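Local coordinates for protein 6-pyruvoyl tetrahydrobiopterin synthase (Plasmodium vivax, PDB 3LX3) that belongs to the 6-pyruvoyl tetrahydropterin synthase family of tunnelling-fold proteins and, as one of six chains, binds a zinc ion and 2-amino-1,5-dihydropteridine-4,6-dione, at residues Ala21-Val25 and Val68-Leu74; Ser31-Phe37 and Leu85-Ile90; Gly138-Asn143 and Thr175-Asn179. All coordinates share one frame; numbering follows the deposited sequence. Where two conformers were deposited one is given.

Interaction 1 of 3, residues Ala21-Val25 and Val68-Leu74. With XTN (2-amino-1,5-dihydropteridine-4,6-dione), chain C.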
loop_
_atom_site.group_PDB
_atom_site.type_symbol
_atom_site.label_atom_id
_atom_site.label_comp_id
_atom_site.label_asym_id
_atom_site.label_seq_id
_atom_site.Cartn_x
_atom_site.Cartn_y
_atom_site.Cartn_z
ATOM N N ALA A 21 -22.821 8.094 10.645
ATOM C CA ALA A 21 -21.449 7.779 10.301
ATOM C C ALA A 21 -21.438 6.540 9.428
ATOM O O ALA A 21 -22.315 5.684 9.552
ATOM C CB ALA A 21 -20.515 7.576 11.546
ATOM N N GLU A 22 -20.426 6.461 8.577
ATOM C CA GLU A 22 -20.165 5.291 7.726
ATOM C C GLU A 22 -18.923 4.604 8.231
ATOM O O GLU A 22 -17.887 5.219 8.330
ATOM C CB GLU A 22 -19.984 5.725 6.295
ATOM C CG GLU A 22 -19.671 4.671 5.310
ATOM C CD GLU A 22 -19.527 5.283 3.933
ATOM O OE1 GLU A 22 -18.380 5.471 3.460
ATOM O OE2 GLU A 22 -20.551 5.623 3.334
ATOM N N LEU A 23 -19.029 3.312 8.532
ATOM C CA LEU A 23 -17.898 2.542 9.001
ATOM C C LEU A 23 -17.380 1.655 7.862
ATOM O O LEU A 23 -18.185 1.111 7.070
ATOM C CB LEU A 23 -18.285 1.659 10.164
ATOM C CG LEU A 23 -18.791 2.373 11.393
ATOM C CD1 LEU A 23 -18.988 1.373 12.524
ATOM C CD2 LEU A 23 -17.945 3.559 11.838
ATOM N N LEU A 24 -16.067 1.496 7.805
ATOM C CA LEU A 24 -15.396 0.629 6.843
ATOM C C LEU A 24 -14.445 -0.270 7.578
ATOM O O LEU A 24 -13.587 0.222 8.339
ATOM C CB LEU A 24 -14.595 1.444 5.829
ATOM C CG LEU A 24 -13.701 0.646 4.855
ATOM C CD1 LEU A 24 -14.538 -0.205 3.916
ATOM C CD2 LEU A 24 -12.853 1.660 4.075
ATOM N N VAL A 25 -14.568 -1.567 7.341
ATOM C CA VAL A 25 -13.561 -2.483 7.816
ATOM C C VAL A 25 -12.962 -3.232 6.598
ATOM O O VAL A 25 -13.667 -3.756 5.750
ATOM C CB VAL A 25 -14.068 -3.496 8.896
ATOM C CG1 VAL A 25 -14.437 -2.752 10.165
ATOM C CG2 VAL A 25 -15.206 -4.370 8.386
ATOM N N VAL A 68 -21.391 3.506 15.944
ATOM C CA VAL A 68 -22.532 3.038 15.148
ATOM C C VAL A 68 -22.804 1.586 15.569
ATOM O O VAL A 68 -23.915 1.236 16.008
ATOM C CB VAL A 68 -22.346 3.162 13.651
ATOM C CG1 VAL A 68 -23.617 2.586 12.944
ATOM C CG2 VAL A 68 -22.157 4.653 13.282
ATOM N N ILE A 69 -21.768 0.775 15.448
ATOM C CA ILE A 69 -21.762 -0.652 15.820
ATOM C C ILE A 69 -20.269 -0.967 16.042
ATOM O O ILE A 69 -19.382 -0.392 15.383
ATOM C CB ILE A 69 -22.472 -1.521 14.770
ATOM C CG1 ILE A 69 -22.446 -2.998 15.151
ATOM C CG2 ILE A 69 -21.853 -1.309 13.411
ATOM C CD1 ILE A 69 -23.339 -3.834 14.229
ATOM N N ASP A 70 -19.969 -1.798 17.023
ATOM C CA ASP A 70 -18.607 -2.132 17.382
ATOM C C ASP A 70 -17.849 -2.764 16.205
ATOM O O ASP A 70 -18.228 -3.822 15.685
ATOM C CB ASP A 70 -18.662 -3.114 18.568
ATOM C CG ASP A 70 -17.309 -3.385 19.187
ATOM O OD1 ASP A 70 -16.257 -3.077 18.625
ATOM O OD2 ASP A 70 -17.328 -3.940 20.308
ATOM N N PHE A 71 -16.746 -2.135 15.790
ATOM C CA PHE A 71 -15.871 -2.708 14.759
ATOM C C PHE A 71 -15.509 -4.168 15.042
ATOM O O PHE A 71 -15.342 -4.970 14.103
ATOM C CB PHE A 71 -14.538 -1.951 14.636
ATOM C CG PHE A 71 -14.594 -0.595 13.937
ATOM C CD1 PHE A 71 -15.070 -0.433 12.641
ATOM C CD2 PHE A 71 -14.034 0.507 14.561
ATOM C CE1 PHE A 71 -15.039 0.833 12.025
ATOM C CE2 PHE A 71 -14.011 1.759 13.921
ATOM C CZ PHE A 71 -14.518 1.888 12.671
ATOM N N SER A 72 -15.317 -4.536 16.317
ATOM C CA SER A 72 -14.856 -5.912 16.614
ATOM C C SER A 72 -15.876 -6.982 16.184
ATOM O O SER A 72 -15.504 -8.066 15.755
ATOM C CB SER A 72 -14.560 -6.058 18.105
ATOM O OG SER A 72 -13.569 -5.124 18.513
ATOM N N ILE A 73 -17.166 -6.661 16.293
ATOM C CA ILE A 73 -18.232 -7.557 15.848
ATOM C C ILE A 73 -18.166 -7.694 14.338
ATOM O O ILE A 73 -18.254 -8.803 13.791
ATOM C CB ILE A 73 -19.645 -7.009 16.268
ATOM C CG1 ILE A 73 -19.735 -6.910 17.786
ATOM C CG2 ILE A 73 -20.754 -7.900 15.721
ATOM C CD1 ILE A 73 -21.006 -6.170 18.279
ATOM N N LEU A 74 -18.008 -6.566 13.646
ATOM C CA LEU A 74 -17.909 -6.575 12.181
ATOM C C LEU A 74 -16.745 -7.432 11.726
ATOM O O LEU A 74 -16.889 -8.272 10.832
ATOM C CB LEU A 74 -17.751 -5.164 11.596
ATOM C CG LEU A 74 -18.829 -4.173 12.030
ATOM C CD1 LEU A 74 -18.657 -2.842 11.279
ATOM C CD2 LEU A 74 -20.263 -4.751 11.836
HETATM N N1 XTN C . -15.958 0.333 17.190
HETATM C C2 XTN C . -16.317 1.503 16.625
HETATM N N2 XTN C . -17.453 1.602 15.910
HETATM N N3 XTN C . -15.533 2.668 16.823
HETATM C C4 XTN C . -14.377 2.637 17.506
HETATM O O4 XTN C . -13.708 3.693 17.612
HETATM N N5 XTN C . -12.856 1.272 18.766
HETATM C C6 XTN C . -12.526 0.067 19.320
HETATM O O6 XTN C . -11.486 -0.034 19.975
HETATM C C7 XTN C . -13.393 -1.055 19.154
HETATM N N8 XTN C . -14.508 -0.898 18.437
HETATM C C4A XTN C . -14.009 1.401 18.044
HETATM C C8A XTN C . -14.816 0.276 17.880
#
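L23 and F71 meet behind the pocket that holds 2-amino-1,5-dihydropteridine-4,6-dione (XTN), a site built where two subunits join. One flank of the F71 ring serves the protein core: CE1 lies 3.8 Å from CB of L23, while CD1 is 3.5 Å from CG1 of V25, both approaching obliquely. N2 of XTN lies over one face of the ring, offset toward its rim, and CD2 of F71 comes 3.2 Å from C2 of XTN. CG of F71, anti to the carbonyl carbon (chi1 -75°), stands beside the backbone N, which itself faces the ligand. L23, extended beyond CB (chi2 -174°), sends CD1 to within 3.4 Å of O of I69. That oxygen is also the acceptor for the amino group of the ligand, N2 of XTN donating to O of I69 over 2.8 Å. An aliphatic branch is thus packed beside the very carbonyl that reads the ligand. Farther along the pteridine edge, N of F71 stands 2.9 Å from N1 of XTN.

D70 occupies the N-cap of helix 71-85. Its OD1 accepts from N of S72 at 2.9 Å, the donor coming from above the carboxylate plane, and it also faces N8 of XTN at 2.8 Å. The same carboxylate oxygen therefore closes the helix start and borders the ligand. A21 against V68, and V25 against L74, continue the apolar packing to both ends.

From the second subunit, T134 and E135 also hydrogen-bond to XTN. Strand 20-40 is paired with strand 48-61 of its own chain and with a strand of the second subunit, so the sheet runs on across the interface; helix 71-85 starts against it, with I69 and I73 turned toward helix 151-156.

Interaction 2 of 3, residues Ser31-Phe37 and Leu85-Ile90. With ZN (zinc ion), chain B.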
loop_
_atom_site.group_PDB
_atom_site.type_symbol
_atom_site.label_atom_id
_atom_site.label_comp_id
_atom_site.label_asym_id
_atom_site.label_seq_id
_atom_site.Cartn_x
_atom_site.Cartn_y
_atom_site.Cartn_z
ATOM N N SER A 31 -9.716 -12.432 3.873
ATOM C CA SER A 31 -9.284 -13.067 2.633
ATOM C C SER A 31 -9.794 -14.491 2.536
ATOM O O SER A 31 -9.959 -15.184 3.559
ATOM C CB SER A 31 -7.756 -13.094 2.538
ATOM O OG SER A 31 -7.181 -13.798 3.628
ATOM N N PHE A 32 -10.016 -14.933 1.311
ATOM C CA PHE A 32 -10.276 -16.344 1.035
ATOM C C PHE A 32 -9.482 -16.717 -0.193
ATOM O O PHE A 32 -9.672 -16.148 -1.264
ATOM C CB PHE A 32 -11.767 -16.734 0.925
ATOM C CG PHE A 32 -12.648 -15.833 0.083
ATOM C CD1 PHE A 32 -13.074 -16.236 -1.185
ATOM C CD2 PHE A 32 -13.134 -14.615 0.580
ATOM C CE1 PHE A 32 -13.968 -15.441 -1.909
ATOM C CE2 PHE A 32 -13.941 -13.828 -0.184
ATOM C CZ PHE A 32 -14.359 -14.237 -1.420
ATOM N N ASN A 33 -8.540 -17.632 -0.007
ATOM C CA ASN A 33 -7.656 -18.033 -1.047
ATOM C C ASN A 33 -8.199 -19.290 -1.689
ATOM O O ASN A 33 -8.245 -20.355 -1.066
ATOM C CB ASN A 33 -6.288 -18.277 -0.425
ATOM C CG ASN A 33 -5.704 -17.008 0.250
ATOM O OD1 ASN A 33 -6.225 -15.892 0.127
ATOM N ND2 ASN A 33 -4.669 -17.222 1.043
ATOM N N CYS A 34 -8.721 -19.115 -2.905
ATOM C CA CYS A 34 -9.591 -20.095 -3.525
ATOM C C CYS A 34 -9.238 -20.341 -4.983
ATOM O O CYS A 34 -8.683 -19.463 -5.670
ATOM C CB CYS A 34 -11.066 -19.650 -3.475
ATOM S SG CYS A 34 -11.742 -19.680 -1.802
ATOM N N ALA A 35 -9.619 -21.529 -5.455
ATOM C CA ALA A 35 -9.559 -21.856 -6.856
ATOM C C ALA A 35 -10.948 -21.643 -7.494
ATOM O O ALA A 35 -11.977 -21.776 -6.829
ATOM C CB ALA A 35 -9.116 -23.312 -7.033
ATOM N N HIS A 36 -10.971 -21.317 -8.790
ATOM C CA HIS A 36 -12.220 -21.151 -9.503
ATOM C C HIS A 36 -11.961 -21.204 -11.004
ATOM O O HIS A 36 -10.819 -21.167 -11.435
ATOM C CB HIS A 36 -12.932 -19.844 -9.081
ATOM C CG HIS A 36 -12.582 -18.637 -9.897
ATOM N ND1 HIS A 36 -13.559 -17.854 -10.479
ATOM C CD2 HIS A 36 -11.399 -18.046 -10.176
ATOM C CE1 HIS A 36 -12.976 -16.837 -11.098
ATOM N NE2 HIS A 36 -11.663 -16.932 -10.951
ATOM N N PHE A 37 -13.037 -21.181 -11.765
ATOM C CA PHE A 37 -12.966 -20.749 -13.161
ATOM C C PHE A 37 -14.343 -20.224 -13.560
ATOM O O PHE A 37 -15.390 -20.796 -13.209
ATOM C CB PHE A 37 -12.432 -21.864 -14.121
ATOM C CG PHE A 37 -13.289 -23.104 -14.217
ATOM C CD1 PHE A 37 -14.319 -23.204 -15.142
ATOM C CD2 PHE A 37 -12.983 -24.207 -13.438
ATOM C CE1 PHE A 37 -15.048 -24.376 -15.267
ATOM C CE2 PHE A 37 -13.718 -25.354 -13.537
ATOM C CZ PHE A 37 -14.756 -25.430 -14.445
ATOM N N LEU A 85 -15.134 -19.926 3.102
ATOM C CA LEU A 85 -14.744 -20.058 1.699
ATOM C C LEU A 85 -13.285 -20.446 1.513
ATOM O O LEU A 85 -12.917 -21.222 0.610
ATOM C CB LEU A 85 -15.001 -18.754 0.975
ATOM C CG LEU A 85 -16.452 -18.261 0.948
ATOM C CD1 LEU A 85 -16.519 -16.767 0.622
ATOM C CD2 LEU A 85 -17.151 -19.067 -0.066
ATOM N N ASP A 86 -12.438 -19.907 2.375
ATOM C CA ASP A 86 -10.995 -20.012 2.227
ATOM C C ASP A 86 -10.511 -21.441 2.033
ATOM O O ASP A 86 -10.995 -22.374 2.695
ATOM C CB ASP A 86 -10.337 -19.446 3.486
ATOM C CG ASP A 86 -8.820 -19.433 3.425
ATOM O OD1 ASP A 86 -8.184 -19.989 4.366
ATOM O OD2 ASP A 86 -8.218 -18.929 2.465
ATOM N N HIS A 87 -9.539 -21.600 1.128
ATOM C CA HIS A 87 -8.827 -22.868 0.928
ATOM C C HIS A 87 -9.706 -23.921 0.292
ATOM O O HIS A 87 -9.652 -25.079 0.613
ATOM C CB HIS A 87 -8.166 -23.434 2.187
ATOM C CG HIS A 87 -6.706 -23.183 2.220
ATOM N ND1 HIS A 87 -5.767 -24.186 2.159
ATOM C CD2 HIS A 87 -6.025 -22.014 2.225
ATOM C CE1 HIS A 87 -4.564 -23.645 2.175
ATOM N NE2 HIS A 87 -4.691 -22.333 2.214
ATOM N N HIS A 88 -10.513 -23.517 -0.660
ATOM C CA HIS A 88 -11.329 -24.433 -1.451
ATOM C C HIS A 88 -11.454 -23.988 -2.885
ATOM O O HIS A 88 -11.144 -22.840 -3.258
ATOM C CB HIS A 88 -12.790 -24.442 -0.928
ATOM C CG HIS A 88 -12.939 -24.961 0.437
ATOM N ND1 HIS A 88 -12.950 -24.127 1.533
ATOM C CD2 HIS A 88 -13.089 -26.216 0.909
ATOM C CE1 HIS A 88 -13.110 -24.851 2.627
ATOM N NE2 HIS A 88 -13.203 -26.124 2.283
ATOM N N PHE A 89 -11.970 -24.894 -3.709
ATOM C CA PHE A 89 -12.502 -24.580 -5.009
ATOM C C PHE A 89 -13.933 -24.049 -4.866
ATOM O O PHE A 89 -14.765 -24.724 -4.229
ATOM C CB PHE A 89 -12.473 -25.798 -5.956
ATOM C CG PHE A 89 -13.127 -25.556 -7.283
ATOM C CD1 PHE A 89 -12.453 -24.954 -8.307
ATOM C CD2 PHE A 89 -14.439 -25.982 -7.532
ATOM C CE1 PHE A 89 -13.031 -24.746 -9.498
ATOM C CE2 PHE A 89 -15.031 -25.780 -8.736
ATOM C CZ PHE A 89 -14.354 -25.154 -9.727
ATOM N N ILE A 90 -14.231 -22.896 -5.463
ATOM C CA ILE A 90 -15.568 -22.328 -5.428
ATOM C C ILE A 90 -16.420 -22.937 -6.516
ATOM O O ILE A 90 -16.161 -22.742 -7.708
ATOM C CB ILE A 90 -15.526 -20.805 -5.574
ATOM C CG1 ILE A 90 -14.779 -20.199 -4.371
ATOM C CG2 ILE A 90 -16.943 -20.252 -5.684
ATOM C CD1 ILE A 90 -14.464 -18.713 -4.584
HETATM ZN ZN ZN B . -10.305 -15.591 -11.845
HETATM O O HOH W 1 -6.616 -16.707 3.868
HETATM O O HOH W 2 -3.881 -19.852 2.015
HETATM O O HOH W 3 -15.614 -21.758 -10.206
HETATM O O HOH W 4 -11.503 -15.476 -13.504
HETATM O O HOH W 5 -9.216 -14.089 -12.993
#
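L85 and F32 lie side by side and point the same way, which sets CD1 of L85 squarely over the F32 ring, 3.7 Å from its centroid and only 4° off the ring normal: a CH-pi contact. F32 keeps its CG between the backbone N and the carbonyl carbon (chi1 46°), an orientation that brings the ring under the leucine methyl, while CD1 of I90 reaches the ring edge. D86 and N33 also run alongside each other, but it is the main chain of N33 that the carboxylate takes: N of N33 donates to OD2 of D86 at 2.8 Å, almost straight, on the anti lone pair. Water 1 links the same OD2 to OG of S31.

The backbones join in a single parallel bridge between A35 and F89, fastening strand 89-92 to strand 20-40 of the tunnelling-fold sheet. N of A35 donates to O of H88 at 3.0 Å, and N of I90 to O of A35 at 2.9 Å. The F89 ring meets that of F37 obliquely, CZ of F89 3.9 Å from CE2 of F37. The imidazole of H36 leads away from 85-90 and binds zinc through NE2 at 2.1 Å, alongside H48, H50 and two waters, while its ND1 is hydrogen-bonded to S132. The H87 ring stacks on H48 of the third subunit, and its NE2 shares water 2 with ND2 of N33.

Interaction 3 of 3, residues Gly138-Asn143 and Thr175-Asn179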
loop_
_atom_site.group_PDB
_atom_site.type_symbol
_atom_site.label_atom_id
_atom_site.label_comp_id
_atom_site.label_asym_id
_atom_site.label_seq_id
_atom_site.Cartn_x
_atom_site.Cartn_y
_atom_site.Cartn_z
ATOM N N GLY A 138 -19.701 -11.502 -4.460
ATOM C CA GLY A 138 -20.031 -10.398 -3.577
ATOM C C GLY A 138 -21.478 -10.420 -3.079
ATOM O O GLY A 138 -21.748 -10.189 -1.895
ATOM N N LEU A 139 -22.440 -10.671 -3.960
ATOM C CA LEU A 139 -23.832 -10.795 -3.544
ATOM C C LEU A 139 -24.022 -11.879 -2.480
ATOM O O LEU A 139 -24.735 -11.681 -1.512
ATOM C CB LEU A 139 -24.787 -11.055 -4.738
ATOM C CG LEU A 139 -25.163 -9.949 -5.708
ATOM C CD1 LEU A 139 -26.087 -10.569 -6.778
ATOM C CD2 LEU A 139 -25.888 -8.777 -5.007
ATOM N N TYR A 140 -23.379 -13.031 -2.693
ATOM C CA TYR A 140 -23.464 -14.136 -1.768
ATOM C C TYR A 140 -22.907 -13.708 -0.400
ATOM O O TYR A 140 -23.525 -13.956 0.644
ATOM C CB TYR A 140 -22.678 -15.349 -2.313
ATOM C CG TYR A 140 -22.547 -16.418 -1.284
ATOM C CD1 TYR A 140 -23.625 -17.205 -0.952
ATOM C CD2 TYR A 140 -21.333 -16.631 -0.633
ATOM C CE1 TYR A 140 -23.523 -18.185 0.007
ATOM C CE2 TYR A 140 -21.226 -17.609 0.333
ATOM C CZ TYR A 140 -22.318 -18.384 0.637
ATOM O OH TYR A 140 -22.221 -19.359 1.609
ATOM N N ILE A 141 -21.739 -13.064 -0.421
ATOM C CA ILE A 141 -21.085 -12.663 0.840
ATOM C C ILE A 141 -21.918 -11.637 1.577
ATOM O O ILE A 141 -22.044 -11.707 2.817
ATOM C CB ILE A 141 -19.669 -12.179 0.598
ATOM C CG1 ILE A 141 -18.808 -13.367 0.186
ATOM C CG2 ILE A 141 -19.083 -11.471 1.840
ATOM C CD1 ILE A 141 -17.393 -13.048 -0.084
ATOM N N LEU A 142 -22.467 -10.681 0.853
ATOM C CA LEU A 142 -23.329 -9.682 1.483
ATOM C C LEU A 142 -24.495 -10.344 2.222
ATOM O O LEU A 142 -24.800 -10.014 3.373
ATOM C CB LEU A 142 -23.883 -8.701 0.439
ATOM C CG LEU A 142 -24.880 -7.638 0.914
ATOM C CD1 LEU A 142 -24.228 -6.752 1.965
ATOM C CD2 LEU A 142 -25.355 -6.828 -0.285
ATOM N N ASN A 143 -25.178 -11.271 1.541
ATOM C CA ASN A 143 -26.287 -11.968 2.166
ATOM C C ASN A 143 -25.837 -12.749 3.408
ATOM O O ASN A 143 -26.480 -12.697 4.465
ATOM C CB ASN A 143 -26.951 -12.917 1.172
ATOM C CG ASN A 143 -28.222 -13.516 1.714
ATOM O OD1 ASN A 143 -29.205 -12.816 1.903
ATOM N ND2 ASN A 143 -28.206 -14.818 1.966
ATOM N N THR A 175 -18.567 -4.199 -6.032
ATOM C CA THR A 175 -19.254 -3.711 -4.838
ATOM C C THR A 175 -20.773 -3.799 -4.980
ATOM O O THR A 175 -21.377 -3.339 -5.991
ATOM C CB THR A 175 -18.869 -2.251 -4.563
ATOM O OG1 THR A 175 -17.459 -2.219 -4.361
ATOM C CG2 THR A 175 -19.557 -1.720 -3.324
ATOM N N VAL A 176 -21.417 -4.407 -3.970
ATOM C CA VAL A 176 -22.858 -4.598 -3.924
ATOM C C VAL A 176 -23.376 -4.124 -2.567
ATOM O O VAL A 176 -22.644 -4.136 -1.577
ATOM C CB VAL A 176 -23.247 -6.082 -4.203
ATOM C CG1 VAL A 176 -22.868 -6.464 -5.643
ATOM C CG2 VAL A 176 -22.613 -7.001 -3.186
ATOM N N HIS A 177 -24.637 -3.706 -2.527
ATOM C CA HIS A 177 -25.228 -3.188 -1.283
ATOM C C HIS A 177 -26.674 -3.572 -1.132
ATOM O O HIS A 177 -27.343 -4.005 -2.099
ATOM C CB HIS A 177 -25.106 -1.654 -1.209
ATOM C CG HIS A 177 -25.949 -0.929 -2.188
ATOM N ND1 HIS A 177 -25.445 -0.393 -3.355
ATOM C CD2 HIS A 177 -27.272 -0.642 -2.174
ATOM C CE1 HIS A 177 -26.431 0.195 -4.018
ATOM N NE2 HIS A 177 -27.549 0.058 -3.325
ATOM N N ARG A 178 -27.128 -3.422 0.111
ATOM C CA ARG A 178 -28.520 -3.564 0.473
ATOM C C ARG A 178 -28.878 -2.453 1.445
ATOM O O ARG A 178 -28.191 -2.173 2.416
ATOM C CB ARG A 178 -28.785 -4.925 1.084
ATOM C CG ARG A 178 -30.265 -5.280 1.133
ATOM C CD ARG A 178 -30.516 -6.533 1.960
ATOM N NE ARG A 178 -29.870 -7.725 1.403
ATOM C CZ ARG A 178 -29.857 -8.918 2.007
ATOM N NH1 ARG A 178 -30.427 -9.089 3.182
ATOM N NH2 ARG A 178 -29.244 -9.924 1.423
ATOM N N ASN A 179 -30.037 -1.851 1.186
ATOM C CA ASN A 179 -30.637 -0.921 2.124
ATOM C C ASN A 179 -31.509 -1.771 3.039
ATOM O O ASN A 179 -32.274 -2.622 2.548
ATOM C CB ASN A 179 -31.508 0.071 1.361
ATOM C CG ASN A 179 -30.697 0.919 0.408
ATOM O OD1 ASN A 179 -29.903 1.755 0.832
ATOM N ND2 ASN A 179 -30.895 0.712 -0.884
HETATM O O HOH W 6 -29.302 -11.902 4.540
#
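Helix 138-143 lies over strand 175-179 with the two short axes 8.2 Å apart at closest approach and running in broadly the same direction, 36° from parallel. This is the layering of the tunnelling fold, helix 134-149 packed on the antiparallel sheet, here on strand 172-179, the outermost strand of the sheet within this chain. V176 carries most of the contact from the strand. Its CG2 comes to 3.5 Å from O of G138 on the helix backbone, and its CG1 lies 3.9 Å from CD2 of L139, which crosses it at about a right angle. One turn on, L142 reaches down to the strand main chain, with CD2 3.6 Å from C of H177.

Near the rim the contact becomes polar. The R178 chain bends at its third torsion (chi3 -63°), and NH2 donates to OD1 of N143 at 2.9 Å in the conformer described, with an N-H...O angle of 155°. The bond lies in the amide carbonyl plane, on a lone pair, and enters from the guanidinium edge. T175 pairs with a strand of the fourth subunit, so the sheet continues into it, and I20 of that subunit packs on V176. Water 6 donates to both OD1 and O of N143 and weakly accepts from NH1 of R178.

How the interactions relate
The three interactions illustrate how one sheet can carry several long-range contacts. Interactions 1 and 2 lie on opposite sides of the chain's centre, with centres about 26 Å apart, and their segments alternate in sequence: strand 20-40 supplies the first of each, helix 71-85 and then strand 89-92 the second. Interaction 3 comes later and reaches the same sheet at strand 172-179, outermost within the chain, its centre about 16 Å from that of interaction 1 and about 18 Å from that of interaction 2. It touches interaction 2 through I141, whose CD1 is 3.5 Å from CZ of F32. Segment 21-25 lies behind one XTN site, while zinc-binding H36 has its side chain about 5 Å from another; two subunits make each pocket.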